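Local structure of N-acetylglucosamine-6-phosphate deacetylase (Thermotoga maritima, 1O12) at residues Ile14-Leu19 and Glu43-Ile48; Pro60-Val65 and Ser76-Phe81; Ser140-Arg145 and Leu281-Val286; Lys257-Ile262 and Leu325-Ser330. The protein probably removes the acetyl group from N-acetylglucosamine 6-phosphate, as a metal-dependent hydrolase of the NagA family that binds one divalent metal ion per subunit. All coordinates share one frame; numbering follows the deposited sequence.

Interaction 1: residues Ile14-Leu19 and Glu43-Ile48; sequences IVEKVL and EKRECI
K17 and R45 run alongside each other in the same direction, at a corner in the small beta domain where K17 and V18 face G30 as a G1 beta bulge. The closest approach comes from the CG methylene, near the start of the lysine side chain: CG of K17 sits 3.6 Å from NH1 of R45, oblique to the guanidinium group. The lysine chain then folds at chi3 and chi4 and carries its ammonium group away, leaving K17 NZ 6.6 Å from R45 NH1, so the methylenes do the touching and the two like charges stay apart. R45 has CG anti to its backbone nitrogen (chi1 -172°) and is bent at chi2 and chi3, which brings the guanidinium beside K17. There it forms a salt bridge through NH2 with D31 on strand 26-35, the same residue whose other carboxylate oxygen takes the backbone N-H of K17. E16 also belongs to this charged patch, but its OE1 is 4.4 Å from R45 NH2, too far for a salt bridge. After K44 the chain leaves strand 38-44 and runs past the backbone of K17. C47 points its side chain inward with SG between the backbone nitrogen and the carbonyl carbon (chi1 59°), which sets the sulfur 4.1 Å from CA of K17.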
loop_
_atom_site.group_PDB
_atom_site.type_symbol
_atom_site.label_atom_id
_atom_site.label_comp_id
_atom_site.label_asym_id
_atom_site.label_seq_id
_atom_site.Cartn_x
_atom_site.Cartn_y
_atom_site.Cartn_z
ATOM N N ILE A 14 -37.185 16.449 -17.478
ATOM C CA ILE A 14 -37.063 16.685 -16.048
ATOM C C ILE A 14 -37.130 15.408 -15.193
ATOM O O ILE A 14 -38.032 14.585 -15.357
ATOM C CB ILE A 14 -38.125 17.708 -15.593
ATOM C CG1 ILE A 14 -38.016 17.960 -14.097
ATOM C CG2 ILE A 14 -39.500 17.205 -15.914
ATOM C CD1 ILE A 14 -38.540 19.349 -13.716
ATOM N N VAL A 15 -36.151 15.218 -14.308
ATOM C CA VAL A 15 -36.149 14.039 -13.431
ATOM C C VAL A 15 -36.337 14.606 -12.039
ATOM O O VAL A 15 -35.502 15.372 -11.575
ATOM C CB VAL A 15 -34.810 13.280 -13.492
ATOM C CG1 VAL A 15 -34.884 12.022 -12.655
ATOM C CG2 VAL A 15 -34.468 12.946 -14.926
ATOM N N GLU A 16 -37.434 14.243 -11.380
ATOM C CA GLU A 16 -37.731 14.776 -10.048
ATOM C C GLU A 16 -37.672 13.804 -8.883
ATOM O O GLU A 16 -37.703 12.592 -9.063
ATOM C CB GLU A 16 -39.114 15.461 -10.022
ATOM C CG GLU A 16 -40.301 14.559 -10.419
ATOM C CD GLU A 16 -41.682 15.239 -10.223
ATOM O OE1 GLU A 16 -41.780 16.471 -10.488
ATOM O OE2 GLU A 16 -42.658 14.533 -9.809
ATOM N N LYS A 17 -37.587 14.382 -7.687
ATOM C CA LYS A 17 -37.561 13.650 -6.442
ATOM C C LYS A 17 -36.552 12.510 -6.482
ATOM O O LYS A 17 -36.908 11.336 -6.303
ATOM C CB LYS A 17 -38.958 13.084 -6.143
ATOM C CG LYS A 17 -40.096 14.106 -6.127
ATOM C CD LYS A 17 -41.448 13.426 -5.862
ATOM C CE LYS A 17 -41.812 12.369 -6.927
ATOM N NZ LYS A 17 -40.925 11.157 -6.948
ATOM N N VAL A 18 -35.290 12.844 -6.716
ATOM C CA VAL A 18 -34.281 11.800 -6.772
ATOM C C VAL A 18 -33.099 12.073 -5.883
ATOM O O VAL A 18 -32.881 13.198 -5.432
ATOM C CB VAL A 18 -33.747 11.571 -8.236
ATOM C CG1 VAL A 18 -34.756 10.809 -9.021
ATOM C CG2 VAL A 18 -33.403 12.903 -8.924
ATOM N N LEU A 19 -32.342 11.024 -5.619
ATOM C CA LEU A 19 -31.134 11.168 -4.845
ATOM C C LEU A 19 -30.089 11.550 -5.894
ATOM O O LEU A 19 -29.536 10.686 -6.555
ATOM C CB LEU A 19 -30.743 9.842 -4.212
ATOM C CG LEU A 19 -29.881 9.997 -2.963
ATOM C CD1 LEU A 19 -29.341 8.601 -2.561
ATOM C CD2 LEU A 19 -28.752 10.959 -3.204
ATOM N N GLU A 43 -31.869 21.409 -8.887
ATOM C CA GLU A 43 -32.482 21.991 -7.694
ATOM C C GLU A 43 -32.567 21.088 -6.467
ATOM O O GLU A 43 -33.297 20.094 -6.458
ATOM C CB GLU A 43 -33.882 22.499 -8.009
ATOM C CG GLU A 43 -34.553 23.129 -6.803
ATOM C CD GLU A 43 -35.964 23.610 -7.105
ATOM O OE1 GLU A 43 -36.134 24.350 -8.113
ATOM O OE2 GLU A 43 -36.894 23.251 -6.333
ATOM N N LYS A 44 -31.828 21.464 -5.427
ATOM C CA LYS A 44 -31.799 20.732 -4.168
ATOM C C LYS A 44 -33.153 20.964 -3.515
ATOM O O LYS A 44 -33.509 22.087 -3.215
ATOM C CB LYS A 44 -30.673 21.283 -3.283
ATOM C CG LYS A 44 -30.568 20.650 -1.899
ATOM C CD LYS A 44 -29.618 21.439 -0.967
ATOM C CE LYS A 44 -29.712 20.968 0.508
ATOM N NZ LYS A 44 -28.808 21.737 1.429
ATOM N N ARG A 45 -33.916 19.900 -3.325
ATOM C CA ARG A 45 -35.228 20.008 -2.711
ATOM C C ARG A 45 -35.378 18.902 -1.669
ATOM O O ARG A 45 -35.220 17.731 -1.994
ATOM C CB ARG A 45 -36.331 19.855 -3.768
ATOM C CG ARG A 45 -37.733 20.152 -3.220
ATOM C CD ARG A 45 -38.791 19.101 -3.612
ATOM N NE ARG A 45 -39.259 19.232 -4.988
ATOM C CZ ARG A 45 -40.156 18.430 -5.549
ATOM N NH1 ARG A 45 -40.691 17.437 -4.852
ATOM N NH2 ARG A 45 -40.506 18.619 -6.813
ATOM N N GLU A 46 -35.688 19.263 -0.424
ATOM C CA GLU A 46 -35.842 18.257 0.631
ATOM C C GLU A 46 -37.188 17.567 0.552
ATOM O O GLU A 46 -38.223 18.178 0.818
ATOM C CB GLU A 46 -35.650 18.876 2.029
ATOM C CG GLU A 46 -34.198 19.323 2.310
ATOM C CD GLU A 46 -33.922 19.597 3.792
ATOM O OE1 GLU A 46 -34.082 18.656 4.607
ATOM O OE2 GLU A 46 -33.543 20.749 4.137
ATOM N N CYS A 47 -37.147 16.288 0.180
ATOM C CA CYS A 47 -38.332 15.441 0.036
ATOM C C CYS A 47 -37.839 14.002 0.134
ATOM O O CYS A 47 -36.678 13.781 0.491
ATOM C CB CYS A 47 -38.976 15.671 -1.328
ATOM S SG CYS A 47 -37.847 15.314 -2.712
ATOM N N ILE A 48 -38.703 13.032 -0.182
ATOM C CA ILE A 48 -38.340 11.604 -0.129
ATOM C C ILE A 48 -38.030 11.086 -1.533
ATOM O O ILE A 48 -38.897 11.070 -2.407
ATOM C CB ILE A 48 -39.481 10.730 0.509
ATOM C CG1 ILE A 48 -40.865 11.254 0.088
ATOM C CG2 ILE A 48 -39.350 10.722 2.029
ATOM C CD1 ILE A 48 -42.044 10.610 0.833
#

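Interaction 2: residues Pro60-Val65 and Ser76-Phe81; sequences PHIHGV and SEMEEF
The carbonyl oxygen of H63 is met from two sources: T70 gives it a hydrogen bond from its hydroxyl, and the selenomethionine M78 brings its methyl CE to 3.5 Å from H63 O. The selenium follows close behind, with SE 3.9 Å from H63 O. M78 reaches this point from helix 75-83 with a chain that runs straight through chi2 and bends at chi3 (71°), laying the methyl across the backbone of 62-64. CE of M78 is 3.7 Å from CA of G64. I62 comes to the same methyl tip to tip, its CG1 4.0 Å from M78 CE. One helical turn further on, F81 meets V65: CG2 of the valine is 3.6 Å from CE2 of the ring and CG1 is 3.9 Å from CD2, with the two side chains crossing obliquely. While the helix packs against one side of the strand, the imidazoles look elsewhere: H63 NE2 bonds to D267, the predicted proton donor/acceptor, and H61 NE2 to the iron ligand E127. H61-I62-H63 is the HxH sequence that follows the first barrel strand in the amidohydrolase superfamily.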
loop_
_atom_site.group_PDB
_atom_site.type_symbol
_atom_site.label_atom_id
_atom_site.label_comp_id
_atom_site.label_asym_id
_atom_site.label_seq_id
_atom_site.Cartn_x
_atom_site.Cartn_y
_atom_site.Cartn_z
ATOM N N PRO A 60 -13.610 2.775 -19.941
ATOM C CA PRO A 60 -12.494 3.010 -20.856
ATOM C C PRO A 60 -11.752 1.754 -21.229
ATOM O O PRO A 60 -10.769 1.808 -21.970
ATOM C CB PRO A 60 -11.622 3.972 -20.062
ATOM C CG PRO A 60 -11.747 3.410 -18.649
ATOM C CD PRO A 60 -13.228 3.091 -18.542
ATOM N N HIS A 61 -12.226 0.619 -20.725
ATOM C CA HIS A 61 -11.545 -0.641 -20.981
ATOM C C HIS A 61 -12.499 -1.819 -21.085
ATOM O O HIS A 61 -12.798 -2.459 -20.079
ATOM C CB HIS A 61 -10.532 -0.904 -19.858
ATOM C CG HIS A 61 -9.515 -1.942 -20.196
ATOM N ND1 HIS A 61 -8.357 -2.113 -19.471
ATOM C CD2 HIS A 61 -9.477 -2.868 -21.185
ATOM C CE1 HIS A 61 -7.647 -3.096 -19.995
ATOM N NE2 HIS A 61 -8.304 -3.570 -21.036
ATOM N N ILE A 62 -12.977 -2.096 -22.297
ATOM C CA ILE A 62 -13.873 -3.225 -22.557
ATOM C C ILE A 62 -13.620 -3.729 -23.988
ATOM O O ILE A 62 -13.676 -2.949 -24.938
ATOM C CB ILE A 62 -15.386 -2.830 -22.387
ATOM C CG1 ILE A 62 -16.293 -3.951 -22.914
ATOM C CG2 ILE A 62 -15.688 -1.534 -23.091
ATOM C CD1 ILE A 62 -17.786 -3.689 -22.693
ATOM N N HIS A 63 -13.369 -5.030 -24.128
ATOM C CA HIS A 63 -13.086 -5.661 -25.423
ATOM C C HIS A 63 -14.340 -6.010 -26.227
ATOM O O HIS A 63 -14.415 -5.779 -27.426
ATOM C CB HIS A 63 -12.269 -6.945 -25.186
ATOM C CG HIS A 63 -11.033 -6.720 -24.380
ATOM N ND1 HIS A 63 -9.877 -6.214 -24.927
ATOM C CD2 HIS A 63 -10.806 -6.813 -23.046
ATOM C CE1 HIS A 63 -8.992 -6.000 -23.968
ATOM N NE2 HIS A 63 -9.533 -6.352 -22.816
ATOM N N GLY A 64 -15.319 -6.586 -25.535
ATOM C CA GLY A 64 -16.545 -7.009 -26.165
ATOM C C GLY A 64 -17.484 -7.409 -25.056
ATOM O O GLY A 64 -17.110 -7.349 -23.876
ATOM N N VAL A 65 -18.704 -7.796 -25.424
ATOM C CA VAL A 65 -19.707 -8.195 -24.448
ATOM C C VAL A 65 -20.897 -8.791 -25.220
ATOM O O VAL A 65 -21.185 -8.354 -26.330
ATOM C CB VAL A 65 -20.143 -6.955 -23.578
ATOM C CG1 VAL A 65 -20.729 -5.858 -24.463
ATOM C CG2 VAL A 65 -21.157 -7.371 -22.531
ATOM N N SER A 76 -22.022 -1.024 -32.851
ATOM C CA SER A 76 -23.454 -0.874 -32.663
ATOM C C SER A 76 -23.999 -1.840 -31.636
ATOM O O SER A 76 -24.859 -1.476 -30.832
ATOM C CB SER A 76 -24.192 -1.104 -33.970
ATOM O OG SER A 76 -25.557 -0.776 -33.788
ATOM N N GLU A 77 -23.518 -3.080 -31.662
ATOM C CA GLU A 77 -24.006 -4.055 -30.693
ATOM C C GLU A 77 -23.520 -3.694 -29.303
ATOM O O GLU A 77 -24.318 -3.656 -28.356
ATOM C CB GLU A 77 -23.574 -5.493 -31.034
ATOM C CG GLU A 77 -24.260 -6.075 -32.242
ATOM C CD GLU A 77 -23.689 -5.526 -33.529
ATOM O OE1 GLU A 77 -24.300 -5.760 -34.599
ATOM O OE2 GLU A 77 -22.619 -4.867 -33.482
HETATM N N MSE A 78 -22.223 -3.423 -29.179
HETATM C CA MSE A 78 -21.661 -3.056 -27.887
HETATM C C MSE A 78 -22.392 -1.855 -27.304
HETATM O O MSE A 78 -22.840 -1.901 -26.150
HETATM C CB MSE A 78 -20.179 -2.743 -28.035
HETATM C CG MSE A 78 -19.364 -3.958 -28.414
HETATM SE SE MSE A 78 -17.444 -3.668 -28.695
HETATM C CE MSE A 78 -16.891 -3.341 -26.848
ATOM N N GLU A 79 -22.544 -0.795 -28.102
ATOM C CA GLU A 79 -23.199 0.412 -27.617
ATOM C C GLU A 79 -24.584 0.176 -27.025
ATOM O O GLU A 79 -24.880 0.575 -25.898
ATOM C CB GLU A 79 -23.326 1.448 -28.727
ATOM C CG GLU A 79 -24.163 2.666 -28.339
ATOM C CD GLU A 79 -24.073 3.812 -29.353
ATOM O OE1 GLU A 79 -24.750 4.845 -29.154
ATOM O OE2 GLU A 79 -23.322 3.687 -30.353
ATOM N N GLU A 80 -25.424 -0.466 -27.819
ATOM C CA GLU A 80 -26.778 -0.767 -27.463
ATOM C C GLU A 80 -26.845 -1.560 -26.137
ATOM O O GLU A 80 -27.663 -1.259 -25.262
ATOM C CB GLU A 80 -27.410 -1.530 -28.641
ATOM C CG GLU A 80 -28.907 -1.731 -28.562
ATOM C CD GLU A 80 -29.638 -0.527 -27.942
ATOM O OE1 GLU A 80 -29.383 0.638 -28.357
ATOM O OE2 GLU A 80 -30.480 -0.760 -27.037
ATOM N N PHE A 81 -25.991 -2.556 -25.955
ATOM C CA PHE A 81 -26.055 -3.296 -24.701
ATOM C C PHE A 81 -25.616 -2.451 -23.507
ATOM O O PHE A 81 -26.275 -2.442 -22.463
ATOM C CB PHE A 81 -25.186 -4.545 -24.748
ATOM C CG PHE A 81 -25.233 -5.333 -23.484
ATOM C CD1 PHE A 81 -26.402 -6.001 -23.113
ATOM C CD2 PHE A 81 -24.150 -5.338 -22.609
ATOM C CE1 PHE A 81 -26.501 -6.665 -21.871
ATOM C CE2 PHE A 81 -24.240 -5.996 -21.364
ATOM C CZ PHE A 81 -25.422 -6.660 -20.999
#

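Interaction 3: residues Ser140-Arg145 and Leu281-Val286; sequences SEKHIR and LGDLVV
H143 turns the edge of its imidazole toward D283, and NE2 gives OD2 of the carboxylate a weak but nearly straight hydrogen bond, 3.4 Å long with 173° at the hydrogen. OD2 lies in the plane of the ring, although the carboxylate itself is turned 48° from that plane. K142 comes across D283 at about a right angle. Its NZ is 3.7 Å from CB of the aspartate, while its distance of 4.4 Å from D283 OD2 stops short of a salt bridge. The methyl CD1 of L284 packs on the backbone of S140, 3.8 Å from its N.

The next shell lies within 140-145 itself. A bend at chi4 (-70°) turns K142 NZ to S140 OG, which it bonds at 3.0 Å, and CG of K142 stands 4.2 Å above the centre of the H143 ring. A backbone hydrogen bond from H143 N to S140 O closes the turn. Further along, R145 forms a salt bridge with E151 of helix 149-152. The side chain of L284 is about 5 Å from that of A138, a predicted substrate-binding residue, so two excursions from a TIM-barrel amidohydrolase, the loop after strand 121-127 and the 278-294 antiparallel sheet, meet beside the probable substrate pocket.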
loop_
_atom_site.group_PDB
_atom_site.type_symbol
_atom_site.label_atom_id
_atom_site.label_comp_id
_atom_site.label_asym_id
_atom_site.label_seq_id
_atom_site.Cartn_x
_atom_site.Cartn_y
_atom_site.Cartn_z
ATOM N N SER A 140 -1.376 -12.109 -27.515
ATOM C CA SER A 140 -0.638 -12.980 -28.428
ATOM C C SER A 140 0.817 -12.509 -28.516
ATOM O O SER A 140 1.108 -11.398 -28.988
ATOM C CB SER A 140 -1.277 -12.960 -29.810
ATOM O OG SER A 140 -0.900 -14.118 -30.513
ATOM N N GLU A 141 1.731 -13.354 -28.058
ATOM C CA GLU A 141 3.146 -12.991 -28.048
ATOM C C GLU A 141 3.669 -12.613 -29.420
ATOM O O GLU A 141 4.559 -11.751 -29.540
ATOM C CB GLU A 141 3.994 -14.129 -27.464
ATOM C CG GLU A 141 5.440 -13.733 -27.154
ATOM C CD GLU A 141 6.131 -14.712 -26.209
ATOM O OE1 GLU A 141 5.477 -15.188 -25.254
ATOM O OE2 GLU A 141 7.332 -14.996 -26.405
ATOM N N LYS A 142 3.110 -13.228 -30.458
ATOM C CA LYS A 142 3.573 -12.936 -31.808
ATOM C C LYS A 142 3.383 -11.485 -32.262
ATOM O O LYS A 142 4.206 -10.970 -33.002
ATOM C CB LYS A 142 2.942 -13.907 -32.828
ATOM C CG LYS A 142 1.421 -14.002 -32.821
ATOM C CD LYS A 142 0.925 -14.852 -34.002
ATOM C CE LYS A 142 -0.598 -15.074 -33.960
ATOM N NZ LYS A 142 -1.040 -15.982 -32.833
ATOM N N HIS A 143 2.324 -10.820 -31.809
ATOM C CA HIS A 143 2.063 -9.429 -32.209
ATOM C C HIS A 143 2.796 -8.375 -31.364
ATOM O O HIS A 143 3.003 -7.257 -31.815
ATOM C CB HIS A 143 0.554 -9.148 -32.195
ATOM C CG HIS A 143 -0.231 -9.985 -33.163
ATOM N ND1 HIS A 143 0.005 -9.974 -34.525
ATOM C CD2 HIS A 143 -1.297 -10.804 -32.976
ATOM C CE1 HIS A 143 -0.887 -10.740 -35.132
ATOM N NE2 HIS A 143 -1.689 -11.257 -34.215
ATOM N N ILE A 144 3.189 -8.747 -30.145
ATOM C CA ILE A 144 3.892 -7.853 -29.234
ATOM C C ILE A 144 5.217 -7.418 -29.861
ATOM O O ILE A 144 6.005 -8.248 -30.290
ATOM C CB ILE A 144 4.183 -8.541 -27.862
ATOM C CG1 ILE A 144 2.880 -9.083 -27.254
ATOM C CG2 ILE A 144 4.845 -7.530 -26.900
ATOM C CD1 ILE A 144 3.007 -9.538 -25.810
ATOM N N ARG A 145 5.474 -6.118 -29.887
ATOM C CA ARG A 145 6.694 -5.625 -30.494
ATOM C C ARG A 145 6.907 -4.208 -29.995
ATOM O O ARG A 145 5.997 -3.604 -29.408
ATOM C CB ARG A 145 6.510 -5.595 -32.009
ATOM C CG ARG A 145 5.291 -4.755 -32.398
ATOM C CD ARG A 145 4.992 -4.806 -33.876
ATOM N NE ARG A 145 3.833 -3.992 -34.262
ATOM C CZ ARG A 145 2.559 -4.366 -34.149
ATOM N NH1 ARG A 145 2.247 -5.560 -33.652
ATOM N NH2 ARG A 145 1.591 -3.547 -34.549
ATOM N N LEU A 281 -9.784 -14.749 -27.744
ATOM C CA LEU A 281 -9.462 -13.317 -27.584
ATOM C C LEU A 281 -8.339 -13.021 -28.580
ATOM O O LEU A 281 -7.188 -13.401 -28.345
ATOM C CB LEU A 281 -8.974 -13.006 -26.158
ATOM C CG LEU A 281 -9.617 -11.878 -25.336
ATOM C CD1 LEU A 281 -8.585 -11.434 -24.310
ATOM C CD2 LEU A 281 -10.067 -10.685 -26.206
ATOM N N GLY A 282 -8.668 -12.336 -29.675
ATOM C CA GLY A 282 -7.669 -12.073 -30.696
ATOM C C GLY A 282 -7.398 -13.426 -31.342
ATOM O O GLY A 282 -8.311 -14.044 -31.895
ATOM N N ASP A 283 -6.160 -13.907 -31.265
ATOM C CA ASP A 283 -5.816 -15.213 -31.832
ATOM C C ASP A 283 -5.390 -16.182 -30.717
ATOM O O ASP A 283 -4.276 -16.711 -30.746
ATOM C CB ASP A 283 -4.670 -15.067 -32.860
ATOM C CG ASP A 283 -5.061 -14.206 -34.071
ATOM O OD1 ASP A 283 -6.262 -14.240 -34.460
ATOM O OD2 ASP A 283 -4.167 -13.517 -34.638
ATOM N N LEU A 284 -6.274 -16.416 -29.745
ATOM C CA LEU A 284 -5.986 -17.294 -28.600
ATOM C C LEU A 284 -7.261 -17.901 -28.041
ATOM O O LEU A 284 -8.243 -17.188 -27.849
ATOM C CB LEU A 284 -5.310 -16.504 -27.473
ATOM C CG LEU A 284 -3.900 -16.004 -27.756
ATOM C CD1 LEU A 284 -3.381 -15.146 -26.600
ATOM C CD2 LEU A 284 -3.009 -17.211 -27.982
ATOM N N VAL A 285 -7.242 -19.202 -27.749
ATOM C CA VAL A 285 -8.428 -19.871 -27.204
ATOM C C VAL A 285 -8.599 -19.583 -25.704
ATOM O O VAL A 285 -7.629 -19.529 -24.943
ATOM C CB VAL A 285 -8.377 -21.412 -27.451
ATOM C CG1 VAL A 285 -9.513 -22.100 -26.713
ATOM C CG2 VAL A 285 -8.503 -21.702 -28.947
ATOM N N VAL A 286 -9.851 -19.399 -25.299
ATOM C CA VAL A 286 -10.185 -19.090 -23.920
ATOM C C VAL A 286 -11.329 -19.984 -23.469
ATOM O O VAL A 286 -12.266 -20.230 -24.224
ATOM C CB VAL A 286 -10.630 -17.609 -23.790
ATOM C CG1 VAL A 286 -10.682 -17.201 -22.353
ATOM C CG2 VAL A 286 -9.675 -16.716 -24.538
#

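Interaction 4: residues Lys257-Ile262 and Leu325-Ser330; sequences KKANGI and LAKVSS
V328 fits against A259 and I262 where the loop after helix 247-257 enters barrel strand 262-265, and this is the close part of the contact with helix 322-336. The valine keeps CG1 anti to its carbonyl carbon (chi1 -55°), which turns that methyl toward the loop. There CG1 of V328 lies 3.8 Å from CG2 of I262, alongside it rather than end-on, and 3.5 Å from the carbonyl oxygen of A259. The backbone comes equally near: CA of V328 is 3.4 Å from O of I262, a CA-H...O contact with an angle of 147° at the hydrogen. Both carbonyls, of A259 and of I262, also accept from the side-chain amide of N332, one turn further along the helix.

The outer part is built differently. K327 stretches its side chain straight beyond CG along the loop, and its CD passes 4.1 Å from the methyl of A259. Beyond that it keeps company with the side chain of N260, the two roughly parallel, at the exposed margin. The helix that presents K327 and V328 includes a wider pi-type turn at 327-330.

Chemically, the two sides divide the work. On the buried side both carbonyl oxygens, A259 O and I262 O, accept from the N332 amide, and the V328 groups that meet them are hydrocarbon. On the outer side K327 lends its methylenes to the interface and carries its ammonium group toward the exposed N260.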
loop_
_atom_site.group_PDB
_atom_site.type_symbol
_atom_site.label_atom_id
_atom_site.label_comp_id
_atom_site.label_asym_id
_atom_site.label_seq_id
_atom_site.Cartn_x
_atom_site.Cartn_y
_atom_site.Cartn_z
ATOM N N LYS A 257 -5.496 4.676 -2.168
ATOM C CA LYS A 257 -5.795 5.607 -3.248
ATOM C C LYS A 257 -7.013 6.509 -3.083
ATOM O O LYS A 257 -7.075 7.568 -3.710
ATOM C CB LYS A 257 -5.958 4.825 -4.547
ATOM C CG LYS A 257 -4.763 3.982 -4.923
ATOM C CD LYS A 257 -3.560 4.840 -5.206
ATOM C CE LYS A 257 -3.878 5.887 -6.217
ATOM N NZ LYS A 257 -2.645 6.626 -6.596
ATOM N N LYS A 258 -7.979 6.080 -2.261
ATOM C CA LYS A 258 -9.247 6.796 -2.020
ATOM C C LYS A 258 -9.992 6.800 -3.322
ATOM O O LYS A 258 -9.446 6.373 -4.320
ATOM C CB LYS A 258 -9.031 8.246 -1.553
ATOM C CG LYS A 258 -8.202 8.376 -0.292
ATOM C CD LYS A 258 -8.700 7.489 0.858
ATOM C CE LYS A 258 -7.660 7.508 2.027
ATOM N NZ LYS A 258 -7.849 6.470 3.125
ATOM N N ALA A 259 -11.234 7.282 -3.315
ATOM C CA ALA A 259 -12.071 7.330 -4.525
ATOM C C ALA A 259 -11.426 8.106 -5.669
ATOM O O ALA A 259 -11.530 7.720 -6.825
ATOM C CB ALA A 259 -13.411 7.933 -4.194
ATOM N N ASN A 260 -10.733 9.179 -5.323
ATOM C CA ASN A 260 -10.054 10.050 -6.285
ATOM C C ASN A 260 -8.995 9.372 -7.161
ATOM O O ASN A 260 -8.668 9.884 -8.223
ATOM C CB ASN A 260 -9.388 11.219 -5.533
ATOM C CG ASN A 260 -10.242 11.733 -4.352
ATOM O OD1 ASN A 260 -10.755 10.944 -3.500
ATOM N ND2 ASN A 260 -10.398 13.059 -4.284
ATOM N N GLY A 261 -8.451 8.232 -6.732
ATOM C CA GLY A 261 -7.409 7.592 -7.514
ATOM C C GLY A 261 -7.743 6.249 -8.131
ATOM O O GLY A 261 -6.839 5.499 -8.478
ATOM N N ILE A 262 -9.033 5.944 -8.276
ATOM C CA ILE A 262 -9.467 4.668 -8.849
ATOM C C ILE A 262 -10.428 4.827 -10.027
ATOM O O ILE A 262 -11.366 5.616 -9.993
ATOM C CB ILE A 262 -10.123 3.808 -7.773
ATOM C CG1 ILE A 262 -9.052 3.228 -6.860
ATOM C CG2 ILE A 262 -10.982 2.741 -8.394
ATOM C CD1 ILE A 262 -9.613 2.815 -5.495
ATOM N N LEU A 325 -18.570 6.582 -5.516
ATOM C CA LEU A 325 -18.818 5.645 -6.593
ATOM C C LEU A 325 -18.957 6.403 -7.898
ATOM O O LEU A 325 -18.686 5.851 -8.957
ATOM C CB LEU A 325 -20.099 4.862 -6.365
ATOM C CG LEU A 325 -20.037 3.522 -5.641
ATOM C CD1 LEU A 325 -21.470 2.954 -5.579
ATOM C CD2 LEU A 325 -19.093 2.571 -6.357
ATOM N N ALA A 326 -19.394 7.655 -7.824
ATOM C CA ALA A 326 -19.514 8.459 -9.026
ATOM C C ALA A 326 -18.123 8.795 -9.574
ATOM O O ALA A 326 -17.930 8.928 -10.794
ATOM C CB ALA A 326 -20.270 9.745 -8.734
ATOM N N LYS A 327 -17.148 8.933 -8.682
ATOM C CA LYS A 327 -15.816 9.284 -9.143
ATOM C C LYS A 327 -15.179 8.104 -9.837
ATOM O O LYS A 327 -14.628 8.242 -10.923
ATOM C CB LYS A 327 -14.959 9.735 -7.982
ATOM C CG LYS A 327 -15.488 10.962 -7.288
ATOM C CD LYS A 327 -14.529 11.350 -6.173
ATOM C CE LYS A 327 -14.859 12.698 -5.595
ATOM N NZ LYS A 327 -13.736 13.134 -4.717
ATOM N N VAL A 328 -15.295 6.934 -9.212
ATOM C CA VAL A 328 -14.718 5.734 -9.771
ATOM C C VAL A 328 -15.472 5.183 -10.971
ATOM O O VAL A 328 -14.883 4.501 -11.804
ATOM C CB VAL A 328 -14.579 4.616 -8.700
ATOM C CG1 VAL A 328 -13.789 5.152 -7.516
ATOM C CG2 VAL A 328 -15.960 4.074 -8.257
ATOM N N SER A 329 -16.763 5.484 -11.077
ATOM C CA SER A 329 -17.525 4.966 -12.203
ATOM C C SER A 329 -17.620 5.915 -13.391
ATOM O O SER A 329 -17.978 5.480 -14.475
ATOM C CB SER A 329 -18.927 4.526 -11.783
ATOM O OG SER A 329 -19.681 5.634 -11.343
ATOM N N SER A 330 -17.318 7.194 -13.217
ATOM C CA SER A 330 -17.370 8.095 -14.375
ATOM C C SER A 330 -16.492 9.345 -14.301
ATOM O O SER A 330 -15.717 9.606 -15.209
ATOM C CB SER A 330 -18.824 8.520 -14.690
ATOM O OG SER A 330 -19.285 9.564 -13.830
#

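Overall arrangement
Interactions 2, 3 and 4 belong to the barrel, and interaction 1 stands apart in the small beta domain, about 50 Å between centres from interaction 3, on the other side of the chain's centre. Its nearest neighbour is interaction 4, about 24 Å between centres and about 10 Å between nearest atoms. The iron, held by E127, H188 and H209, sorts the rest. Interaction 2 comes nearest, with the side chain of H63 about 6 Å from the metal, and in interaction 3 that of L284 is about 11 Å from it. These two contacts approach to about 4 Å at their nearest atoms without touching. Interaction 4 lies across the chain's centre from both; its I262 is about 11 Å, side chain to side chain, from H209.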